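Local coordinates for protein PlyP35 (Listeria phage P35, PDB 6S3Y) that probably binds the Listeria cell wall through two SH3-like units of a phage endolysin, directing the lytic enzyme to its substrate, at residues S27-K32 and G49-G54. Numbering follows the deposited sequence.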
ATOM      1  N   SER A  27      -8.698   3.719   0.729  1.00 22.71           N
ATOM      2  CA  SER A  27      -7.915   4.259  -0.403  1.00 23.91           C
ATOM      3  C   SER A  27      -8.650   5.477  -0.971  1.00 23.27           C
ATOM      4  O   SER A  27      -9.789   5.346  -1.399  1.00 22.91           O
ATOM      5  CB  SER A  27      -7.667   3.207  -1.443  1.00 24.36           C
ATOM      6  OG  SER A  27      -6.803   2.204  -0.917  1.00 21.98           O
ATOM      7  N   VAL A  28      -8.026   6.638  -0.926  1.00 21.08           N
ATOM      8  CA  VAL A  28      -8.496   7.832  -1.694  1.00 19.87           C
ATOM      9  C   VAL A  28      -8.145   7.602  -3.170  1.00 20.09           C
ATOM     10  O   VAL A  28      -8.993   7.871  -4.020  1.00 18.65           O
ATOM     11  CB  VAL A  28      -7.864   9.113  -1.129  1.00 19.27           C
ATOM     12  CG1 VAL A  28      -8.200  10.311  -1.983  1.00 20.70           C
ATOM     13  CG2 VAL A  28      -8.299   9.343   0.307  1.00 19.75           C
ATOM     14  N   ARG A  29      -6.937   7.119  -3.448  1.00 18.69           N
ATOM     15  CA  ARG A  29      -6.502   6.673  -4.795  1.00 18.52           C
ATOM     16  C   ARG A  29      -5.660   5.401  -4.650  1.00 19.18           C
ATOM     17  O   ARG A  29      -4.887   5.300  -3.682  1.00 18.67           O
ATOM     18  CB  ARG A  29      -5.636   7.715  -5.517  1.00 17.33           C
ATOM     19  CG  ARG A  29      -6.370   8.994  -5.873  1.00 18.41           C
ATOM     20  CD  ARG A  29      -7.354   8.859  -6.999  1.00 19.82           C
ATOM     21  NE  ARG A  29      -7.934  10.150  -7.368  1.00 22.13           N
ATOM     22  CZ  ARG A  29      -9.040  10.662  -6.845  1.00 22.66           C
ATOM     23  NH1 ARG A  29      -9.708  10.020  -5.908  1.00 22.67           N
ATOM     24  NH2 ARG A  29      -9.522  11.814  -7.261  1.00 26.11           N
ATOM     25  N   GLN A  30      -5.779   4.496  -5.613  1.00 18.06           N
ATOM     26  CA  GLN A  30      -4.813   3.425  -5.881  1.00 18.29           C
ATOM     27  C   GLN A  30      -4.169   3.786  -7.207  1.00 19.52           C
ATOM     28  O   GLN A  30      -4.722   3.443  -8.258  1.00 19.46           O
ATOM     29  CB  GLN A  30      -5.531   2.076  -5.782  1.00 18.96           C
ATOM     30  CG  GLN A  30      -5.814   1.702  -4.335  1.00 18.38           C
ATOM     31  CD  GLN A  30      -6.424   0.339  -4.150  1.00 19.76           C
ATOM     32  OE1 GLN A  30      -6.520  -0.447  -5.082  1.00 18.51           O
ATOM     33  NE2 GLN A  30      -6.885   0.079  -2.933  1.00 16.59           N
ATOM     34  N   TRP A  31      -3.064   4.511  -7.136  1.00 18.38           N
ATOM     35  CA  TRP A  31      -2.386   5.087  -8.309  1.00 19.98           C
ATOM     36  C   TRP A  31      -1.538   4.004  -8.981  1.00 21.44           C
ATOM     37  O   TRP A  31      -0.615   3.467  -8.327  1.00 20.86           O
ATOM     38  CB  TRP A  31      -1.510   6.273  -7.902  1.00 20.06           C
ATOM     39  CG  TRP A  31      -2.218   7.578  -7.682  1.00 20.64           C
ATOM     40  CD1 TRP A  31      -3.217   8.145  -8.420  1.00 20.34           C
ATOM     41  CD2 TRP A  31      -1.876   8.550  -6.675  1.00 19.53           C
ATOM     42  NE1 TRP A  31      -3.540   9.377  -7.920  1.00 20.19           N
ATOM     43  CE2 TRP A  31      -2.716   9.663  -6.865  1.00 19.26           C
ATOM     44  CE3 TRP A  31      -0.929   8.583  -5.642  1.00 19.45           C
ATOM     45  CZ2 TRP A  31      -2.649  10.789  -6.055  1.00 19.06           C
ATOM     46  CZ3 TRP A  31      -0.847   9.702  -4.852  1.00 18.81           C
ATOM     47  CH2 TRP A  31      -1.693  10.788  -5.060  1.00 19.65           C
ATOM     48  N   LYS A  32      -1.779   3.780 -10.272  1.00 20.94           N
ATOM     49  CA  LYS A  32      -0.972   2.858 -11.109  1.00 23.52           C
ATOM     50  C   LYS A  32       0.504   3.249 -11.018  1.00 19.56           C
ATOM     51  O   LYS A  32       0.820   4.470 -11.000  1.00 19.95           O
ATOM     52  CB  LYS A  32      -1.480   2.911 -12.555  1.00 30.94           C
ATOM     53  CG  LYS A  32      -0.950   1.795 -13.439  1.00 41.67           C
ATOM     54  CD  LYS A  32      -1.563   1.807 -14.827  1.00 52.34           C
ATOM     55  CE  LYS A  32      -1.383   3.133 -15.545  1.00 58.53           C
ATOM     56  NZ  LYS A  32      -1.971   3.121 -16.907  1.00 66.71           N
ATOM     57  N   GLY A  49      -1.099  14.704   0.134  1.00 16.03           N
ATOM     58  CA  GLY A  49      -1.497  15.577  -0.969  1.00 16.69           C
ATOM     59  C   GLY A  49      -2.997  15.663  -1.058  1.00 17.12           C
ATOM     60  O   GLY A  49      -3.686  15.050  -0.208  1.00 16.14           O
ATOM     61  N   VAL A  50      -3.474  16.387  -2.067  1.00 19.36           N
ATOM     62  CA  VAL A  50      -4.912  16.590  -2.309  1.00 20.60           C
ATOM     63  C   VAL A  50      -5.224  16.171  -3.746  1.00 20.16           C
ATOM     64  O   VAL A  50      -4.375  16.353  -4.607  1.00 16.02           O
ATOM     65  CB  VAL A  50      -5.250  18.056  -2.017  1.00 26.46           C
ATOM     66  CG1 VAL A  50      -6.665  18.403  -2.422  1.00 31.92           C
ATOM     67  CG2 VAL A  50      -5.054  18.345  -0.535  1.00 25.62           C
ATOM     68  N   VAL A  51      -6.410  15.601  -3.944  1.00 20.35           N
ATOM     69  CA  VAL A  51      -6.999  15.268  -5.265  1.00 25.15           C
ATOM     70  C   VAL A  51      -8.432  15.826  -5.271  1.00 25.06           C
ATOM     71  O   VAL A  51      -8.938  16.217  -4.182  1.00 26.15           O
ATOM     72  CB  VAL A  51      -6.920  13.732  -5.372  1.00 26.34           C
ATOM     73  CG1 VAL A  51      -8.007  13.045  -4.633  1.00 26.26           C
ATOM     74  CG2 VAL A  51      -6.477  13.192  -6.674  1.00 32.96           C
ATOM     75  N   LYS A  52      -9.071  15.852  -6.425  1.00 26.58           N
ATOM     76  CA  LYS A  52     -10.484  16.298  -6.559  1.00 27.82           C
ATOM     77  C   LYS A  52     -11.379  15.081  -6.724  1.00 27.12           C
ATOM     78  O   LYS A  52     -11.130  14.319  -7.657  1.00 26.98           O
ATOM     79  CB  LYS A  52     -10.662  17.206  -7.783  1.00 32.21           C
ATOM     80  CG  LYS A  52      -9.742  18.407  -7.837  1.00 39.66           C
ATOM     81  CD  LYS A  52      -9.873  19.376  -6.672  1.00 46.09           C
ATOM     82  CE  LYS A  52     -10.801  20.551  -6.936  1.00 52.18           C
ATOM     83  NZ  LYS A  52     -12.220  20.122  -6.987  1.00 52.50           N
ATOM     84  N   ASP A  53     -12.364  14.899  -5.849  1.00 28.11           N
ATOM     85  CA  ASP A  53     -13.503  13.972  -6.074  1.00 31.76           C
ATOM     86  C   ASP A  53     -14.719  14.846  -6.392  1.00 34.72           C
ATOM     87  O   ASP A  53     -15.314  15.408  -5.438  1.00 37.99           O
ATOM     88  CB  ASP A  53     -13.747  13.044  -4.884  1.00 31.76           C
ATOM     89  CG  ASP A  53     -12.714  11.944  -4.702  1.00 31.21           C
ATOM     90  OD1 ASP A  53     -11.960  11.636  -5.648  1.00 29.43           O
ATOM     91  OD2 ASP A  53     -12.713  11.354  -3.617  1.00 35.09           O
ATOM     92  N   GLY A  54     -15.006  15.020  -7.688  1.00 36.41           N
ATOM     93  CA  GLY A  54     -15.967  16.027  -8.180  1.00 36.79           C
ATOM     94  C   GLY A  54     -15.462  17.429  -7.892  1.00 37.49           C
ATOM     95  O   GLY A  54     -14.349  17.761  -8.332  1.00 39.31           O
TER
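The guanidinium of Arg29 meets Asp53 end-on, with both terminal nitrogens converging on a single carboxylate oxygen. NH1 lies 2.8 Å from Asp53 OD1 and approaches its syn lone pair, while NH2, 2.9 Å from the same OD1, comes in nearly along the C-O axis. Both bonds are bent, as expected of a fork that shares one acceptor, and the two charged planes lie only 25° apart. At the same edge, NH2 is 3.0 Å from Lys52 O. Val51 presses on one face of the guanidinium: its CG1 is 3.3 Å from Arg29 NH2, placed over the rim of the planar group. That methyl arrives there because chi1 of 80° sets CG1 between the backbone N and the carbonyl carbon. The same methyl also touches Val28 CG1 at 3.8 Å, so a small apolar patch adjoins the salt bridge.

Arg29 is held from its own strand as well. A bend at chi2 folds the chain back, and NH1 donates to Val28 O at 2.9 Å, from above the carbonyl plane; NH1 thus serves two acceptors, Asp53 OD1 and Val28 O, which helps to fix the rotation of the group. Farther back, Arg29 CB rests over a face of the Trp31 ring, which itself stacks with Phe16. Val28 and Arg29 both face Phe16 in a classic beta bulge, at the corner of strand 27-32. Strands 29-32 and 49-53 run nearly perpendicular, and the contact joins at the surface strand 27-32 of one antiparallel sheet to strand 46-53 of another, both within the first of the endolysin's two cell wall binding units of the SH3 clan.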